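Local structure of glucosamine kinase (Streptacidiphilus jiangxiensis, 6HWJ) at residues C129-W134 / V185-G190; A107-E112 / V124-C129; V84-R89 / F98-F103. The protein catalyses the magnesium-dependent transfer of phosphate from ATP to D-glucosamine, giving D-glucosamine 6-phosphate, and acts to a lesser extent on glucose. All coordinates share one frame; numbering follows the deposited sequence.

Contact 1 (C129-W134 / V185-G190)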
ATOM      1  N   CYS A 129     -19.689  -9.789  -3.677  1.00 29.48           N
ATOM      2  CA  CYS A 129     -19.233  -8.874  -4.714  1.00 30.19           C
ATOM      3  C   CYS A 129     -18.607  -7.601  -4.177  1.00 28.37           C
ATOM      4  O   CYS A 129     -18.142  -6.801  -4.981  1.00 29.91           O
ATOM      5  CB  CYS A 129     -20.408  -8.527  -5.654  1.00 29.58           C
ATOM      6  SG  CYS A 129     -21.800  -7.719  -4.850  1.00 30.50           S
ATOM      7  N   ALA A 130     -18.546  -7.386  -2.874  1.00 28.40           N
ATOM      8  CA  ALA A 130     -17.872  -6.231  -2.305  1.00 27.22           C
ATOM      9  C   ALA A 130     -17.106  -6.668  -1.065  1.00 31.38           C
ATOM     10  O   ALA A 130     -17.410  -7.696  -0.455  1.00 28.67           O
ATOM     11  CB  ALA A 130     -18.852  -5.107  -1.945  1.00 26.90           C
ATOM     12  N   VAL A 131     -16.105  -5.867  -0.700  1.00 26.52           N
ATOM     13  CA  VAL A 131     -15.260  -6.137   0.461  1.00 26.34           C
ATOM     14  C   VAL A 131     -15.287  -4.903   1.353  1.00 26.79           C
ATOM     15  O   VAL A 131     -14.915  -3.803   0.915  1.00 28.05           O
ATOM     16  CB  VAL A 131     -13.814  -6.460   0.072  1.00 31.66           C
ATOM     17  CG1 VAL A 131     -13.008  -6.811   1.318  1.00 31.88           C
ATOM     18  CG2 VAL A 131     -13.783  -7.581  -0.949  1.00 37.27           C
ATOM     19  N   VAL A 132     -15.724  -5.081   2.585  1.00 25.67           N
ATOM     20  CA  VAL A 132     -15.699  -4.053   3.605  1.00 25.23           C
ATOM     21  C   VAL A 132     -14.465  -4.308   4.461  1.00 26.17           C
ATOM     22  O   VAL A 132     -14.290  -5.407   5.008  1.00 26.52           O
ATOM     23  CB  VAL A 132     -16.960  -4.078   4.474  1.00 28.99           C
ATOM     24  CG1 VAL A 132     -16.822  -3.065   5.633  1.00 24.90           C
ATOM     25  CG2 VAL A 132     -18.199  -3.815   3.645  1.00 31.11           C
ATOM     26  N   LYS A 133     -13.623  -3.301   4.584  1.00 27.57           N
ATOM     27  CA  LYS A 133     -12.396  -3.380   5.376  1.00 27.63           C
ATOM     28  C   LYS A 133     -12.531  -2.359   6.491  1.00 27.17           C
ATOM     29  O   LYS A 133     -12.549  -1.152   6.212  1.00 27.59           O
ATOM     30  CB  LYS A 133     -11.171  -3.097   4.517  1.00 33.80           C
ATOM     31  CG  LYS A 133      -9.854  -3.173   5.281  1.00 41.69           C
ATOM     32  CD  LYS A 133      -8.675  -2.962   4.331  1.00 50.97           C
ATOM     33  CE  LYS A 133      -7.340  -3.114   5.053  1.00 59.88           C
ATOM     34  NZ  LYS A 133      -6.187  -2.770   4.168  1.00 65.47           N
ATOM     35  N   TRP A 134     -12.640  -2.846   7.730  1.00 24.54           N
ATOM     36  CA  TRP A 134     -12.667  -1.988   8.896  1.00 26.61           C
ATOM     37  C   TRP A 134     -11.248  -1.617   9.308  1.00 28.76           C
ATOM     38  O   TRP A 134     -10.394  -2.492   9.475  1.00 28.64           O
ATOM     39  CB  TRP A 134     -13.330  -2.688  10.087  1.00 28.06           C
ATOM     40  CG  TRP A 134     -14.730  -3.144   9.863  1.00 26.81           C
ATOM     41  CD1 TRP A 134     -15.145  -4.433   9.659  1.00 26.02           C
ATOM     42  CD2 TRP A 134     -15.894  -2.329   9.816  1.00 24.54           C
ATOM     43  NE1 TRP A 134     -16.509  -4.460   9.498  1.00 26.36           N
ATOM     44  CE2 TRP A 134     -16.994  -3.184   9.587  1.00 26.55           C
ATOM     45  CE3 TRP A 134     -16.122  -0.961   9.958  1.00 24.49           C
ATOM     46  CZ2 TRP A 134     -18.292  -2.712   9.483  1.00 25.93           C
ATOM     47  CZ3 TRP A 134     -17.412  -0.488   9.860  1.00 27.83           C
ATOM     48  CH2 TRP A 134     -18.492  -1.366   9.624  1.00 28.71           C
ATOM     49  N   VAL A 185     -14.898  -1.726  -1.453  1.00 23.41           N
ATOM     50  CA  VAL A 185     -14.451  -1.806  -2.834  1.00 23.59           C
ATOM     51  C   VAL A 185     -14.940  -3.126  -3.425  1.00 25.87           C
ATOM     52  O   VAL A 185     -15.328  -4.053  -2.712  1.00 24.23           O
ATOM     53  CB  VAL A 185     -12.912  -1.696  -2.975  1.00 24.02           C
ATOM     54  CG1 VAL A 185     -12.387  -0.441  -2.304  1.00 24.68           C
ATOM     55  CG2 VAL A 185     -12.270  -2.953  -2.376  1.00 21.78           C
ATOM     56  N   ALA A 186     -14.860  -3.215  -4.750  1.00 25.45           N
ATOM     57  CA  ALA A 186     -15.298  -4.406  -5.447  1.00 24.45           C
ATOM     58  C   ALA A 186     -14.450  -5.596  -5.033  1.00 23.96           C
ATOM     59  O   ALA A 186     -13.252  -5.462  -4.748  1.00 23.97           O
ATOM     60  CB  ALA A 186     -15.210  -4.205  -6.958  1.00 23.15           C
ATOM     61  N   TYR A 187     -15.096  -6.750  -4.944  1.00 23.87           N
ATOM     62  CA  TYR A 187     -14.443  -8.026  -4.675  1.00 26.59           C
ATOM     63  C   TYR A 187     -14.016  -8.645  -6.003  1.00 27.64           C
ATOM     64  O   TYR A 187     -14.815  -8.717  -6.932  1.00 28.77           O
ATOM     65  CB  TYR A 187     -15.429  -8.950  -3.943  1.00 28.18           C
ATOM     66  CG  TYR A 187     -14.929 -10.342  -3.608  1.00 29.17           C
ATOM     67  CD1 TYR A 187     -13.662 -10.539  -3.087  1.00 32.26           C
ATOM     68  CD2 TYR A 187     -15.752 -11.450  -3.775  1.00 29.01           C
ATOM     69  CE1 TYR A 187     -13.220 -11.809  -2.756  1.00 34.10           C
ATOM     70  CE2 TYR A 187     -15.321 -12.720  -3.445  1.00 30.97           C
ATOM     71  CZ  TYR A 187     -14.056 -12.892  -2.935  1.00 35.52           C
ATOM     72  OH  TYR A 187     -13.609 -14.150  -2.607  1.00 39.84           O
ATOM     73  N   LEU A 188     -12.767  -9.104  -6.071  1.00 22.56           N
ATOM     74  CA  LEU A 188     -12.182  -9.681  -7.281  1.00 24.94           C
ATOM     75  C   LEU A 188     -11.750 -11.108  -6.978  1.00 28.04           C
ATOM     76  O   LEU A 188     -10.555 -11.372  -6.795  1.00 32.40           O
ATOM     77  CB  LEU A 188     -11.007  -8.824  -7.751  1.00 28.33           C
ATOM     78  CG  LEU A 188     -11.307  -7.331  -7.986  1.00 32.15           C
ATOM     79  CD1 LEU A 188     -10.084  -6.606  -8.505  1.00 35.25           C
ATOM     80  CD2 LEU A 188     -12.446  -7.165  -8.964  1.00 34.76           C
ATOM     81  N   PRO A 189     -12.687 -12.063  -6.956  1.00 28.46           N
ATOM     82  CA  PRO A 189     -12.345 -13.404  -6.443  1.00 32.57           C
ATOM     83  C   PRO A 189     -11.304 -14.134  -7.280  1.00 34.98           C
ATOM     84  O   PRO A 189     -10.473 -14.859  -6.722  1.00 38.42           O
ATOM     85  CB  PRO A 189     -13.700 -14.148  -6.451  1.00 34.10           C
ATOM     86  CG  PRO A 189     -14.516 -13.452  -7.496  1.00 32.54           C
ATOM     87  CD  PRO A 189     -14.076 -11.984  -7.450  1.00 31.60           C
ATOM     88  N   GLY A 190     -11.312 -13.957  -8.587  1.00 35.75           N
ATOM     89  CA  GLY A 190     -10.371 -14.671  -9.438  1.00 46.51           C
ATOM     90  C   GLY A 190      -9.129 -13.891  -9.815  1.00 54.18           C
ATOM     91  O   GLY A 190      -8.702 -13.934 -10.975  1.00 58.59           O
TER
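V131 and V185 form an antiparallel hydrogen-bonded pair. V131 N donates to V185 O at 2.8 Å. V185 N returns a bond to V131 O at 3.1 Å. A third bond lies beyond the A130–A186 pair: Y187 N to C129 O at 3.0 Å. Its N-H...O angle is 170°, but the donor stands well above the plane of the C129 carbonyl, so the bond is straight at the hydrogen and misses the lone pairs. A weaker CA-H...O contact joins A130 CA to V185 O at 3.4 Å.

Strands 130-134 and 179-186 are neighbours in a six-stranded antiparallel sheet. C129 and A130 both face V126 on the next strand, a classic beta bulge. K133 and A186 to L188 are inferred to bind ATP, so the strand pair and the loop after it carry part of the probable nucleotide site.

The apolar contact is between V131 and Y187. V131 CG2 sits 3.7 Å from Y187 CD1 and comes to the ring obliquely. A Y187 chi1 of 179°, with CG trans to the backbone N, sets the ring beside this methyl. Y187 CB lies 3.5 Å from C129 C, against the carbonyl group. P189 N sits over one face of the Y187 ring.

Contact 2 (A107-E112 / V124-C129)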
ATOM      1  N   ALA A 107     -24.166  -0.650  -4.145  1.00 30.84           N
ATOM      2  CA  ALA A 107     -25.511  -1.213  -4.115  1.00 31.59           C
ATOM      3  C   ALA A 107     -25.734  -1.872  -2.765  1.00 32.64           C
ATOM      4  O   ALA A 107     -24.788  -2.404  -2.166  1.00 32.27           O
ATOM      5  CB  ALA A 107     -25.729  -2.245  -5.235  1.00 32.72           C
ATOM      6  N   PRO A 108     -26.977  -1.853  -2.257  1.00 31.81           N
ATOM      7  CA  PRO A 108     -27.263  -2.423  -0.932  1.00 31.93           C
ATOM      8  C   PRO A 108     -27.281  -3.950  -0.946  1.00 33.91           C
ATOM      9  O   PRO A 108     -28.292  -4.592  -0.633  1.00 33.52           O
ATOM     10  CB  PRO A 108     -28.642  -1.820  -0.609  1.00 34.10           C
ATOM     11  CG  PRO A 108     -29.315  -1.698  -1.981  1.00 37.16           C
ATOM     12  CD  PRO A 108     -28.194  -1.330  -2.931  1.00 35.85           C
ATOM     13  N   VAL A 109     -26.140  -4.551  -1.300  1.00 29.55           N
ATOM     14  CA  VAL A 109     -26.060  -6.017  -1.330  1.00 31.01           C
ATOM     15  C   VAL A 109     -26.029  -6.571   0.090  1.00 33.44           C
ATOM     16  O   VAL A 109     -25.701  -5.872   1.067  1.00 37.59           O
ATOM     17  CB  VAL A 109     -24.836  -6.492  -2.136  1.00 30.50           C
ATOM     18  CG1 VAL A 109     -24.965  -6.060  -3.599  1.00 29.83           C
ATOM     19  CG2 VAL A 109     -23.535  -5.974  -1.521  1.00 28.29           C
ATOM     20  N   THR A 110     -26.364  -7.856   0.204  1.00 33.61           N
ATOM     21  CA  THR A 110     -26.598  -8.496   1.493  1.00 36.35           C
ATOM     22  C   THR A 110     -25.858  -9.821   1.550  1.00 33.14           C
ATOM     23  O   THR A 110     -25.483 -10.387   0.529  1.00 32.53           O
ATOM     24  CB  THR A 110     -28.101  -8.752   1.740  1.00 40.49           C
ATOM     25  OG1 THR A 110     -28.636  -9.490   0.639  1.00 41.61           O
ATOM     26  CG2 THR A 110     -28.862  -7.442   1.867  1.00 44.10           C
ATOM     27  N   GLY A 111     -25.676 -10.318   2.761  1.00 33.06           N
ATOM     28  CA  GLY A 111     -24.961 -11.564   2.982  1.00 36.72           C
ATOM     29  C   GLY A 111     -23.497 -11.306   3.284  1.00 38.19           C
ATOM     30  O   GLY A 111     -22.810 -10.636   2.511  1.00 37.82           O
ATOM     31  N   GLU A 112     -23.007 -11.815   4.400  1.00 34.76           N
ATOM     32  CA  GLU A 112     -21.658 -11.520   4.844  1.00 33.44           C
ATOM     33  C   GLU A 112     -20.841 -12.790   4.977  1.00 35.18           C
ATOM     34  O   GLU A 112     -21.357 -13.833   5.400  1.00 35.95           O
ATOM     35  CB  GLU A 112     -21.669 -10.788   6.198  1.00 30.20           C
ATOM     36  CG  GLU A 112     -22.280  -9.410   6.141  1.00 28.18           C
ATOM     37  CD  GLU A 112     -22.299  -8.718   7.489  1.00 29.84           C
ATOM     38  OE1 GLU A 112     -21.962  -9.377   8.508  1.00 29.51           O
ATOM     39  OE2 GLU A 112     -22.659  -7.529   7.534  1.00 30.56           O
ATOM     40  N   VAL A 124     -14.581  -8.175   5.408  1.00 31.17           N
ATOM     41  CA  VAL A 124     -15.847  -8.887   5.316  1.00 29.67           C
ATOM     42  C   VAL A 124     -16.350  -8.778   3.881  1.00 31.01           C
ATOM     43  O   VAL A 124     -16.527  -7.662   3.362  1.00 29.95           O
ATOM     44  CB  VAL A 124     -16.892  -8.309   6.284  1.00 29.95           C
ATOM     45  CG1 VAL A 124     -18.203  -9.105   6.182  1.00 31.95           C
ATOM     46  CG2 VAL A 124     -16.360  -8.353   7.712  1.00 30.72           C
ATOM     47  N   ILE A 125     -16.589  -9.917   3.252  1.00 30.04           N
ATOM     48  CA  ILE A 125     -17.160  -9.951   1.906  1.00 29.93           C
ATOM     49  C   ILE A 125     -18.676  -9.830   2.012  1.00 31.03           C
ATOM     50  O   ILE A 125     -19.322 -10.559   2.778  1.00 33.75           O
ATOM     51  CB  ILE A 125     -16.757 -11.242   1.172  1.00 31.19           C
ATOM     52  CG1 ILE A 125     -15.244 -11.362   1.086  1.00 32.88           C
ATOM     53  CG2 ILE A 125     -17.371 -11.259  -0.215  1.00 32.10           C
ATOM     54  CD1 ILE A 125     -14.759 -12.697   0.541  1.00 42.93           C
ATOM     55  N   VAL A 126     -19.250  -8.893   1.272  1.00 29.03           N
ATOM     56  CA  VAL A 126     -20.692  -8.667   1.303  1.00 29.28           C
ATOM     57  C   VAL A 126     -21.256  -8.904  -0.088  1.00 29.67           C
ATOM     58  O   VAL A 126     -20.681  -8.465  -1.095  1.00 28.41           O
ATOM     59  CB  VAL A 126     -21.026  -7.243   1.807  1.00 31.32           C
ATOM     60  CG1 VAL A 126     -22.520  -7.118   2.098  1.00 34.21           C
ATOM     61  CG2 VAL A 126     -20.248  -6.941   3.060  1.00 27.73           C
ATOM     62  N   GLY A 127     -22.381  -9.623  -0.138  1.00 31.66           N
ATOM     63  CA  GLY A 127     -23.009  -9.960  -1.410  1.00 33.67           C
ATOM     64  C   GLY A 127     -22.139 -10.739  -2.366  1.00 32.52           C
ATOM     65  O   GLY A 127     -22.445 -10.796  -3.567  1.00 31.14           O
ATOM     66  N   GLU A 128     -21.058 -11.347  -1.871  1.00 32.90           N
ATOM     67  CA  GLU A 128     -20.066 -12.010  -2.720  1.00 32.82           C
ATOM     68  C   GLU A 128     -19.599 -11.116  -3.865  1.00 31.41           C
ATOM     69  O   GLU A 128     -19.147 -11.603  -4.900  1.00 30.74           O
ATOM     70  CB  GLU A 128     -20.611 -13.338  -3.262  1.00 34.00           C
ATOM     71  CG  GLU A 128     -20.911 -14.342  -2.139  1.00 37.76           C
ATOM     72  CD  GLU A 128     -19.693 -14.633  -1.279  1.00 39.20           C
ATOM     73  OE1 GLU A 128     -18.576 -14.708  -1.829  1.00 39.74           O
ATOM     74  OE2 GLU A 128     -19.852 -14.791  -0.048  1.00 41.10           O
ATOM     75  N   CYS A 129     -19.689  -9.789  -3.677  1.00 29.48           N
ATOM     76  CA  CYS A 129     -19.233  -8.874  -4.714  1.00 30.19           C
ATOM     77  C   CYS A 129     -18.607  -7.601  -4.177  1.00 28.37           C
ATOM     78  O   CYS A 129     -18.142  -6.801  -4.981  1.00 29.91           O
ATOM     79  CB  CYS A 129     -20.408  -8.527  -5.654  1.00 29.58           C
ATOM     80  SG  CYS A 129     -21.800  -7.719  -4.850  1.00 30.50           S
TER
HETATM   81  O   HOH W   1     -20.632 -12.396   0.852  1.00 34.03           O
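E112 and V126 form an antiparallel non-hydrogen-bonded pair, CA to CA 4.7 Å, and next to it G127 N donates to G111 O at 2.9 Å. The pair joins edge strand 112-115 to strand 123-126 of the antiparallel sheet. The loop before the edge strand, with an inverse gamma turn centred on P108, runs past the turn that leaves strand 123-126. CA-H groups also line the seam: V126 CA lies 3.1 Å from G111 O, and E112 CA lies 3.3 Å from I125 O. G127 has positive phi, and its CA packs against V109 CB. At the backbone angles of G111 a side chain would jam against the carbonyl O of T110.

V109 carries the apolar contact. Its two methyls part: V109 CG2 lies 3.9 Å from V126 CG1, the two side chains crossing at a slant, while V109 CG1 reaches C129 SG. With chi1 at 61° the sulfur is turned to V109. W167 of strand 166-172 touches both V109 and C129. E112 lays CB and CG over V124 CG1. The chain runs on extended; E112 OE2 accepts a hydrogen bond from E81 N, and E112 OE1 from G76 N and G78 N, which would hold the carboxylate in place. E128 turns its carboxylate to R113 in a salt bridge. A water accepts from E128 N at 2.9 Å and lies 3.3 Å from G111 O.

Contact 3 (V84-R89 / F98-F103)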
ATOM      1  N   VAL A  84     -22.769  -0.941   3.948  1.00 25.92           N
ATOM      2  CA  VAL A  84     -22.963  -0.880   2.504  1.00 26.15           C
ATOM      3  C   VAL A  84     -24.315  -0.254   2.173  1.00 30.30           C
ATOM      4  O   VAL A  84     -24.420   0.573   1.267  1.00 31.88           O
ATOM      5  CB  VAL A  84     -22.822  -2.277   1.895  1.00 30.98           C
ATOM      6  CG1 VAL A  84     -23.165  -2.249   0.416  1.00 29.52           C
ATOM      7  CG2 VAL A  84     -21.389  -2.782   2.113  1.00 32.01           C
ATOM      8  N   ALA A  85     -25.354  -0.593   2.938  1.00 30.27           N
ATOM      9  CA  ALA A  85     -26.672  -0.017   2.678  1.00 33.74           C
ATOM     10  C   ALA A  85     -26.664   1.488   2.904  1.00 35.09           C
ATOM     11  O   ALA A  85     -27.272   2.237   2.133  1.00 36.76           O
ATOM     12  CB  ALA A  85     -27.730  -0.701   3.561  1.00 34.64           C
ATOM     13  N   ALA A  86     -25.962   1.955   3.945  1.00 31.48           N
ATOM     14  CA  ALA A  86     -25.876   3.388   4.181  1.00 34.06           C
ATOM     15  C   ALA A  86     -25.164   4.108   3.041  1.00 37.10           C
ATOM     16  O   ALA A  86     -25.407   5.295   2.812  1.00 35.80           O
ATOM     17  CB  ALA A  86     -25.150   3.680   5.496  1.00 32.57           C
ATOM     18  N   LEU A  87     -24.292   3.414   2.315  1.00 41.28           N
ATOM     19  CA  LEU A  87     -23.653   4.024   1.147  1.00 48.31           C
ATOM     20  C   LEU A  87     -24.645   4.194   0.007  1.00 54.18           C
ATOM     21  O   LEU A  87     -24.791   5.288  -0.544  1.00 56.39           O
ATOM     22  CB  LEU A  87     -22.475   3.168   0.690  1.00 48.67           C
ATOM     23  CG  LEU A  87     -21.306   3.064   1.668  1.00 46.48           C
ATOM     24  CD1 LEU A  87     -20.269   2.096   1.118  1.00 50.37           C
ATOM     25  CD2 LEU A  87     -20.719   4.412   1.915  1.00 45.65           C
ATOM     26  N   ALA A  88     -25.332   3.114  -0.369  1.00 58.88           N
ATOM     27  CA  ALA A  88     -26.280   3.192  -1.474  1.00 65.74           C
ATOM     28  C   ALA A  88     -27.375   4.209  -1.184  1.00 72.37           C
ATOM     29  O   ALA A  88     -27.739   5.002  -2.059  1.00 74.68           O
ATOM     30  CB  ALA A  88     -26.878   1.814  -1.742  1.00 66.28           C
ATOM     31  N   ARG A  89     -27.908   4.205   0.032  1.00 76.65           N
ATOM     32  CA  ARG A  89     -28.942   5.156   0.426  1.00 77.47           C
ATOM     33  C   ARG A  89     -28.353   6.542   0.635  1.00 74.24           C
ATOM     34  O   ARG A  89     -28.943   7.539   0.227  1.00 73.89           O
ATOM     35  CB  ARG A  89     -29.648   4.690   1.698  1.00 79.93           C
ATOM     36  N   PHE A  98     -18.656  12.409  10.963  1.00 34.11           N
ATOM     37  CA  PHE A  98     -18.335  11.404   9.968  1.00 31.67           C
ATOM     38  C   PHE A  98     -18.561  11.964   8.573  1.00 30.65           C
ATOM     39  O   PHE A  98     -19.401  12.836   8.367  1.00 32.68           O
ATOM     40  CB  PHE A  98     -19.182  10.147  10.135  1.00 31.91           C
ATOM     41  CG  PHE A  98     -19.024   9.466  11.476  1.00 28.60           C
ATOM     42  CD1 PHE A  98     -19.860   9.784  12.535  1.00 30.29           C
ATOM     43  CD2 PHE A  98     -18.063   8.494  11.655  1.00 29.08           C
ATOM     44  CE1 PHE A  98     -19.724   9.147  13.760  1.00 29.26           C
ATOM     45  CE2 PHE A  98     -17.929   7.845  12.878  1.00 31.54           C
ATOM     46  CZ  PHE A  98     -18.752   8.179  13.928  1.00 30.81           C
ATOM     47  N   VAL A  99     -17.804  11.436   7.616  1.00 26.64           N
ATOM     48  CA  VAL A  99     -18.041  11.661   6.197  1.00 27.69           C
ATOM     49  C   VAL A  99     -18.241  10.294   5.554  1.00 28.14           C
ATOM     50  O   VAL A  99     -17.348   9.442   5.615  1.00 25.95           O
ATOM     51  CB  VAL A  99     -16.882  12.416   5.540  1.00 31.17           C
ATOM     52  CG1 VAL A  99     -17.052  12.436   4.015  1.00 33.53           C
ATOM     53  CG2 VAL A  99     -16.825  13.837   6.061  1.00 33.48           C
ATOM     54  N   LEU A 100     -19.415  10.084   4.967  1.00 31.96           N
ATOM     55  CA  LEU A 100     -19.743   8.880   4.206  1.00 34.78           C
ATOM     56  C   LEU A 100     -19.732   9.276   2.735  1.00 34.91           C
ATOM     57  O   LEU A 100     -20.587  10.050   2.293  1.00 38.52           O
ATOM     58  CB  LEU A 100     -21.112   8.338   4.597  1.00 40.19           C
ATOM     59  CG  LEU A 100     -21.223   7.055   5.403  1.00 49.90           C
ATOM     60  CD1 LEU A 100     -22.696   6.663   5.546  1.00 54.52           C
ATOM     61  CD2 LEU A 100     -20.438   5.924   4.780  1.00 52.47           C
ATOM     62  N   GLU A 101     -18.776   8.758   1.971  1.00 31.86           N
ATOM     63  CA  GLU A 101     -18.693   9.067   0.547  1.00 33.51           C
ATOM     64  C   GLU A 101     -19.042   7.809  -0.243  1.00 29.79           C
ATOM     65  O   GLU A 101     -18.363   6.783  -0.122  1.00 29.54           O
ATOM     66  CB  GLU A 101     -17.305   9.582   0.168  1.00 38.43           C
ATOM     67  CG  GLU A 101     -17.205  10.037  -1.285  1.00 50.52           C
ATOM     68  CD  GLU A 101     -15.941  10.842  -1.572  1.00 59.92           C
ATOM     69  OE1 GLU A 101     -15.026  10.859  -0.720  1.00 62.00           O
ATOM     70  OE2 GLU A 101     -15.871  11.462  -2.655  1.00 63.77           O
ATOM     71  N   ALA A 102     -20.089   7.900  -1.048  1.00 28.16           N
ATOM     72  CA  ALA A 102     -20.515   6.808  -1.916  1.00 30.13           C
ATOM     73  C   ALA A 102     -20.078   7.082  -3.347  1.00 30.71           C
ATOM     74  O   ALA A 102     -20.025   8.232  -3.783  1.00 29.16           O
ATOM     75  CB  ALA A 102     -22.032   6.634  -1.854  1.00 32.28           C
ATOM     76  N   PHE A 103     -19.762   6.018  -4.074  1.00 28.28           N
ATOM     77  CA  PHE A 103     -19.379   6.120  -5.471  1.00 29.24           C
ATOM     78  C   PHE A 103     -20.341   5.309  -6.333  1.00 31.81           C
ATOM     79  O   PHE A 103     -21.052   4.428  -5.845  1.00 29.02           O
ATOM     80  CB  PHE A 103     -17.934   5.632  -5.692  1.00 31.45           C
ATOM     81  CG  PHE A 103     -16.929   6.354  -4.837  1.00 32.47           C
ATOM     82  CD1 PHE A 103     -16.366   7.544  -5.269  1.00 31.16           C
ATOM     83  CD2 PHE A 103     -16.582   5.859  -3.599  1.00 30.19           C
ATOM     84  CE1 PHE A 103     -15.447   8.219  -4.473  1.00 31.54           C
ATOM     85  CE2 PHE A 103     -15.664   6.536  -2.797  1.00 31.62           C
ATOM     86  CZ  PHE A 103     -15.095   7.711  -3.245  1.00 31.76           C
TER
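L87 and L100 meet methyl to methyl, the two side chains crossing at about a right angle. L87 CD2 and L100 CD2 are modelled 3.3 Å apart. This is unusually close, and L100 has a chi1 of -108°, away from the staggered positions, so the exact fit is doubtful.

L87 is the main bump of the helix. It drops into the hollow between L100 and A102, over the backbone of E101. A chi1 of -65° swings its branch toward the strand, and L87 CD2 rests 3.9 Å from E101 O.

L100 fits its forked end to two helix residues. One prong meets L87, and L100 CD1 lies 3.9 Å from A86 CB. The small A86 thus takes the second prong. Further along the same side of the strand, A102 presents a low bump. A102 CB comes to 3.3 Å from L87 O and 4.3 Å from L87 CB.

The axes of helix residues 84-88 and strand 98-102 approach to 8.2 Å and cross at -71°. Strand 98-102 is an outer strand of the six-stranded sheet and pairs with strand 166-172. Helix 79-88 lies across this sheet, with L87 also touching V184 of strand 179-186, and A86 reaching L41 of strand 34-42.

Overall arrangement
All three contacts involve the same six-stranded sheet. Contacts 1 and 2 join neighbouring strands and share C129. V132 O and V124 N probably hydrogen bond between them, and Y187 packs on I125. Contact 3 sets a helix against the outermost strand at the opposite edge of the sheet from strand 112-115. V84 of that helix packs on V132 of contact 1, and A88 packs on P108 of contact 2. Contacts 1 and 3 are surface contacts; contact 2 is partly buried. Chemistry follows place: backbone bonds dominate contact 1, contact 2 has a single one beside valine packing and water, and contact 3 is apolar. Contact 1 alone holds inferred ATP-binding residues.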